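Local coordinates for superantigen-like protein SSL10 (Staphylococcus aureus subsp. aureus, PDB 6LWT) that probably inhibits classical complement activation by binding the Fc region of human IgG, and probably also inhibits plasma clotting, at residues 125-137 against 178-192. Residues are numbered along the deposited sequence; the frame is centred on the assembly and turned at random.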
# COMPACT_ATOMS: atom_id res chain seq x y z
N TYR A 125 -2.31 12.22 -6.94
CA TYR A 125 -1.44 13.00 -6.08
C TYR A 125 -0.88 12.17 -4.93
O TYR A 125 -1.59 11.36 -4.34
CB TYR A 125 -2.18 14.25 -5.55
CG TYR A 125 -2.63 15.15 -6.67
CD1 TYR A 125 -1.71 15.98 -7.32
CD2 TYR A 125 -3.95 15.16 -7.11
CE1 TYR A 125 -2.11 16.80 -8.37
CE2 TYR A 125 -4.36 15.97 -8.15
CZ TYR A 125 -3.44 16.79 -8.78
OH TYR A 125 -3.84 17.58 -9.82
N ILE A 126 0.41 12.36 -4.67
CA ILE A 126 1.12 11.76 -3.56
C ILE A 126 1.85 12.88 -2.81
O ILE A 126 2.74 13.53 -3.38
CB ILE A 126 2.13 10.72 -4.07
CG1 ILE A 126 1.40 9.60 -4.81
CG2 ILE A 126 2.91 10.15 -2.91
CD1 ILE A 126 2.30 8.67 -5.56
N LYS A 127 1.49 13.06 -1.53
CA LYS A 127 2.00 14.19 -0.72
C LYS A 127 3.38 13.90 -0.12
O LYS A 127 4.20 14.81 0.01
CB LYS A 127 1.05 14.58 0.43
CG LYS A 127 -0.45 14.41 0.22
CD LYS A 127 -1.04 15.31 -0.84
CE LYS A 127 -2.32 14.69 -1.40
NZ LYS A 127 -3.21 15.70 -2.02
N LYS A 128 3.64 12.65 0.23
CA LYS A 128 4.89 12.26 0.86
C LYS A 128 6.07 12.20 -0.11
O LYS A 128 5.90 11.89 -1.28
CB LYS A 128 4.75 10.88 1.51
CG LYS A 128 3.66 10.76 2.56
CD LYS A 128 3.36 9.30 2.86
CE LYS A 128 2.93 9.16 4.30
NZ LYS A 128 2.44 7.81 4.63
N GLU A 129 7.26 12.48 0.40
CA GLU A 129 8.50 12.30 -0.36
C GLU A 129 8.78 10.83 -0.67
O GLU A 129 9.37 10.52 -1.71
CB GLU A 129 9.70 12.87 0.42
CG GLU A 129 11.06 12.57 -0.19
CD GLU A 129 12.21 13.27 0.51
OE1 GLU A 129 12.10 14.49 0.78
OE2 GLU A 129 13.24 12.60 0.78
N LYS A 130 8.45 9.96 0.27
CA LYS A 130 8.62 8.51 0.09
C LYS A 130 7.31 7.83 0.39
O LYS A 130 6.53 8.31 1.19
CB LYS A 130 9.69 7.96 1.03
CG LYS A 130 11.09 8.05 0.46
CD LYS A 130 12.12 7.83 1.57
CE LYS A 130 13.42 8.58 1.30
NZ LYS A 130 14.15 8.81 2.56
N ILE A 131 7.07 6.69 -0.27
CA ILE A 131 5.83 5.96 -0.08
C ILE A 131 6.16 4.48 -0.22
O ILE A 131 6.87 4.09 -1.16
CB ILE A 131 4.72 6.41 -1.06
CG1 ILE A 131 3.38 5.80 -0.68
CG2 ILE A 131 5.05 6.10 -2.53
CD1 ILE A 131 2.19 6.41 -1.38
N THR A 132 5.70 3.66 0.74
CA THR A 132 5.85 2.23 0.57
C THR A 132 4.98 1.73 -0.57
O THR A 132 3.90 2.29 -0.86
CB THR A 132 5.52 1.43 1.86
OG1 THR A 132 4.18 1.73 2.31
CG2 THR A 132 6.54 1.78 2.95
N LEU A 133 5.42 0.65 -1.20
CA LEU A 133 4.55 -0.08 -2.13
C LEU A 133 3.25 -0.50 -1.47
O LEU A 133 2.21 -0.49 -2.12
CB LEU A 133 5.28 -1.26 -2.77
CG LEU A 133 4.46 -2.07 -3.79
CD1 LEU A 133 4.08 -1.25 -5.02
CD2 LEU A 133 5.21 -3.30 -4.23
N LYS A 134 3.30 -0.85 -0.18
CA LYS A 134 2.10 -1.14 0.59
C LYS A 134 1.04 -0.03 0.54
O LYS A 134 -0.13 -0.28 0.25
CB LYS A 134 2.49 -1.38 2.05
CG LYS A 134 1.32 -1.67 2.95
CD LYS A 134 1.70 -1.51 4.41
CE LYS A 134 0.58 -1.98 5.30
NZ LYS A 134 0.28 -3.42 5.12
N GLU A 135 1.47 1.20 0.84
CA GLU A 135 0.55 2.34 0.90
C GLU A 135 0.04 2.70 -0.49
O GLU A 135 -1.14 3.01 -0.67
CB GLU A 135 1.25 3.55 1.54
CG GLU A 135 0.32 4.74 1.70
CD GLU A 135 0.93 5.95 2.40
OE1 GLU A 135 1.95 5.81 3.12
OE2 GLU A 135 0.37 7.04 2.25
N LEU A 136 0.93 2.64 -1.48
CA LEU A 136 0.56 2.96 -2.85
C LEU A 136 -0.43 1.92 -3.38
O LEU A 136 -1.48 2.28 -3.91
CB LEU A 136 1.79 3.06 -3.74
CG LEU A 136 1.55 3.62 -5.15
CD1 LEU A 136 0.72 4.90 -5.16
CD2 LEU A 136 2.89 3.85 -5.82
N ASP A 137 -0.13 0.65 -3.16
CA ASP A 137 -1.04 -0.44 -3.51
C ASP A 137 -2.42 -0.23 -2.89
O ASP A 137 -3.44 -0.21 -3.60
CB ASP A 137 -0.46 -1.78 -3.07
CG ASP A 137 -1.44 -2.93 -3.22
OD1 ASP A 137 -1.74 -3.33 -4.37
OD2 ASP A 137 -1.89 -3.46 -2.18
N LEU A 178 -1.79 -7.94 -2.18
CA LEU A 178 -0.33 -7.76 -2.23
C LEU A 178 0.29 -8.70 -1.20
O LEU A 178 -0.22 -8.83 -0.11
CB LEU A 178 0.07 -6.32 -1.90
CG LEU A 178 1.56 -5.98 -1.99
CD1 LEU A 178 2.05 -6.07 -3.42
CD2 LEU A 178 1.80 -4.58 -1.47
N LYS A 179 1.38 -9.38 -1.56
CA LYS A 179 2.06 -10.26 -0.61
C LYS A 179 2.79 -9.51 0.47
O LYS A 179 3.35 -8.43 0.22
CB LYS A 179 3.00 -11.21 -1.32
CG LYS A 179 2.20 -12.19 -2.17
CD LYS A 179 2.98 -13.44 -2.44
CE LYS A 179 2.13 -14.43 -3.22
NZ LYS A 179 3.04 -15.32 -3.99
N PHE A 180 2.83 -10.11 1.67
CA PHE A 180 3.48 -9.49 2.82
C PHE A 180 4.93 -9.14 2.52
O PHE A 180 5.40 -8.06 2.90
CB PHE A 180 3.44 -10.39 4.08
CG PHE A 180 2.08 -10.48 4.77
CD1 PHE A 180 0.99 -9.69 4.40
CD2 PHE A 180 1.93 -11.33 5.87
CE1 PHE A 180 -0.21 -9.77 5.07
CE2 PHE A 180 0.72 -11.41 6.55
CZ PHE A 180 -0.36 -10.63 6.14
N LYS A 181 5.62 -10.03 1.80
CA LYS A 181 7.04 -9.85 1.51
C LYS A 181 7.38 -8.56 0.75
O LYS A 181 8.54 -8.13 0.78
CB LYS A 181 7.61 -11.07 0.75
CG LYS A 181 7.14 -11.20 -0.70
CD LYS A 181 7.80 -12.37 -1.41
CE LYS A 181 6.87 -13.55 -1.61
NZ LYS A 181 7.17 -14.25 -2.90
N TYR A 182 6.38 -7.96 0.08
CA TYR A 182 6.58 -6.71 -0.67
C TYR A 182 6.10 -5.45 0.03
O TYR A 182 6.23 -4.36 -0.54
CB TYR A 182 5.89 -6.83 -2.05
CG TYR A 182 6.39 -8.00 -2.85
CD1 TYR A 182 7.74 -8.13 -3.15
CD2 TYR A 182 5.51 -8.98 -3.34
CE1 TYR A 182 8.22 -9.21 -3.89
CE2 TYR A 182 5.98 -10.06 -4.09
CZ TYR A 182 7.33 -10.18 -4.34
OH TYR A 182 7.84 -11.24 -5.06
N MET A 183 5.57 -5.57 1.24
CA MET A 183 4.95 -4.44 1.92
C MET A 183 5.93 -3.50 2.61
O MET A 183 5.52 -2.47 3.13
CB MET A 183 3.90 -4.92 2.92
CG MET A 183 2.67 -5.45 2.24
SD MET A 183 1.47 -6.06 3.41
CE MET A 183 0.13 -6.45 2.32
N GLY A 184 7.21 -3.84 2.59
CA GLY A 184 8.23 -2.95 3.13
C GLY A 184 8.97 -2.11 2.12
O GLY A 184 9.58 -1.14 2.53
N GLU A 185 8.94 -2.50 0.83
CA GLU A 185 9.58 -1.77 -0.30
C GLU A 185 9.23 -0.28 -0.25
O GLU A 185 8.05 0.04 -0.15
CB GLU A 185 9.04 -2.28 -1.65
CG GLU A 185 9.68 -3.54 -2.23
CD GLU A 185 10.65 -3.28 -3.38
OE1 GLU A 185 11.35 -4.25 -3.73
OE2 GLU A 185 10.75 -2.16 -3.95
N VAL A 186 10.22 0.60 -0.40
CA VAL A 186 10.01 2.06 -0.33
C VAL A 186 10.25 2.66 -1.70
O VAL A 186 11.25 2.35 -2.34
CB VAL A 186 10.95 2.73 0.69
CG1 VAL A 186 10.77 4.24 0.68
CG2 VAL A 186 10.70 2.17 2.09
N ILE A 187 9.31 3.49 -2.17
CA ILE A 187 9.41 4.13 -3.47
C ILE A 187 9.58 5.63 -3.23
O ILE A 187 8.89 6.22 -2.41
CB ILE A 187 8.16 3.87 -4.34
CG1 ILE A 187 7.94 2.36 -4.55
CG2 ILE A 187 8.29 4.61 -5.67
CD1 ILE A 187 6.57 2.01 -5.10
N GLU A 188 10.50 6.22 -3.97
CA GLU A 188 10.70 7.66 -4.00
C GLU A 188 9.62 8.29 -4.88
O GLU A 188 9.58 8.06 -6.08
CB GLU A 188 12.10 7.93 -4.56
CG GLU A 188 12.52 9.39 -4.53
CD GLU A 188 13.30 9.81 -3.29
OE1 GLU A 188 13.75 10.98 -3.29
OE2 GLU A 188 13.48 9.00 -2.34
N SER A 189 8.73 9.06 -4.28
CA SER A 189 7.49 9.50 -4.91
C SER A 189 7.67 10.28 -6.22
O SER A 189 6.88 10.14 -7.14
CB SER A 189 6.67 10.34 -3.93
OG SER A 189 6.31 9.60 -2.75
N LYS A 190 8.71 11.12 -6.26
CA LYS A 190 9.05 11.93 -7.45
C LYS A 190 9.56 11.10 -8.64
O LYS A 190 9.58 11.60 -9.76
CB LYS A 190 10.13 12.96 -7.08
CG LYS A 190 11.51 12.35 -6.85
CD LYS A 190 12.62 13.39 -6.78
CE LYS A 190 13.88 12.92 -6.07
NZ LYS A 190 14.48 11.68 -6.62
N GLN A 191 10.01 9.88 -8.38
CA GLN A 191 10.41 8.95 -9.42
C GLN A 191 9.28 8.28 -10.17
O GLN A 191 9.51 7.73 -11.24
CB GLN A 191 11.40 7.91 -8.87
CG GLN A 191 12.76 8.51 -8.51
CD GLN A 191 13.39 9.30 -9.69
OE1 GLN A 191 13.88 8.70 -10.65
NE2 GLN A 191 13.35 10.63 -9.63
N ILE A 192 8.05 8.36 -9.66
CA ILE A 192 6.94 7.68 -10.30
C ILE A 192 6.59 8.47 -11.57
O ILE A 192 6.31 9.67 -11.51
CB ILE A 192 5.72 7.51 -9.38
CG1 ILE A 192 6.11 6.80 -8.08
CG2 ILE A 192 4.62 6.74 -10.10
CD1 ILE A 192 5.05 6.86 -7.01
O HOH W 1 10.19 12.04 -3.86
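Ile131 and Ile187 form the hydrogen-bonded pair of a short two-stranded antiparallel sheet. Ile131 N gives its hydrogen to Ile187 O at 2.8 Å, and Ile187 N returns one to Ile131 O at 2.7 Å. Leu133 N, at the start of the helix, donates to Glu185 O and extends the pairing by one bond. At the other end Ser189 is held twice: its N binds Glu129 O, and its OG binds Lys128 O at 2.8 Å from above the carbonyl plane. Ile126 CG2 also packs against this OG. A water links Glu129 O to Lys190 N.

Apolar side chains fill one side. Leu136 CD2 meets Ile192 CD1 tip to tip at 3.9 Å. The Ile126 side chain crosses that of Ile192 at about a right angle, with Ile126 CD1 3.6 Å from Ile192 CD1. Ile187 CD1 touches Leu133 CD1 at 4.1 Å. Ile162 and Leu164 of strand 159-164 continue this core.

On the other face of the sheet, Lys130 lays its CG against Val186 CG1. At the helix start, Lys134 runs over Met183, with NZ 3.4 Å from SD; NZ is hydrogen-bonded to Val89 O. Asp137 and Leu178 slide past each other; Asp137 OD2 is hydrogen-bonded to Tyr22 OH, and OD1 forms a salt bridge with Arg141.

Thr132 OG1 N-caps the helix through Glu135 N. Strand 130-132, paired with strand 186-188, runs straight into helix 133-148, the central helix of the toxin-family beta-grasp domain.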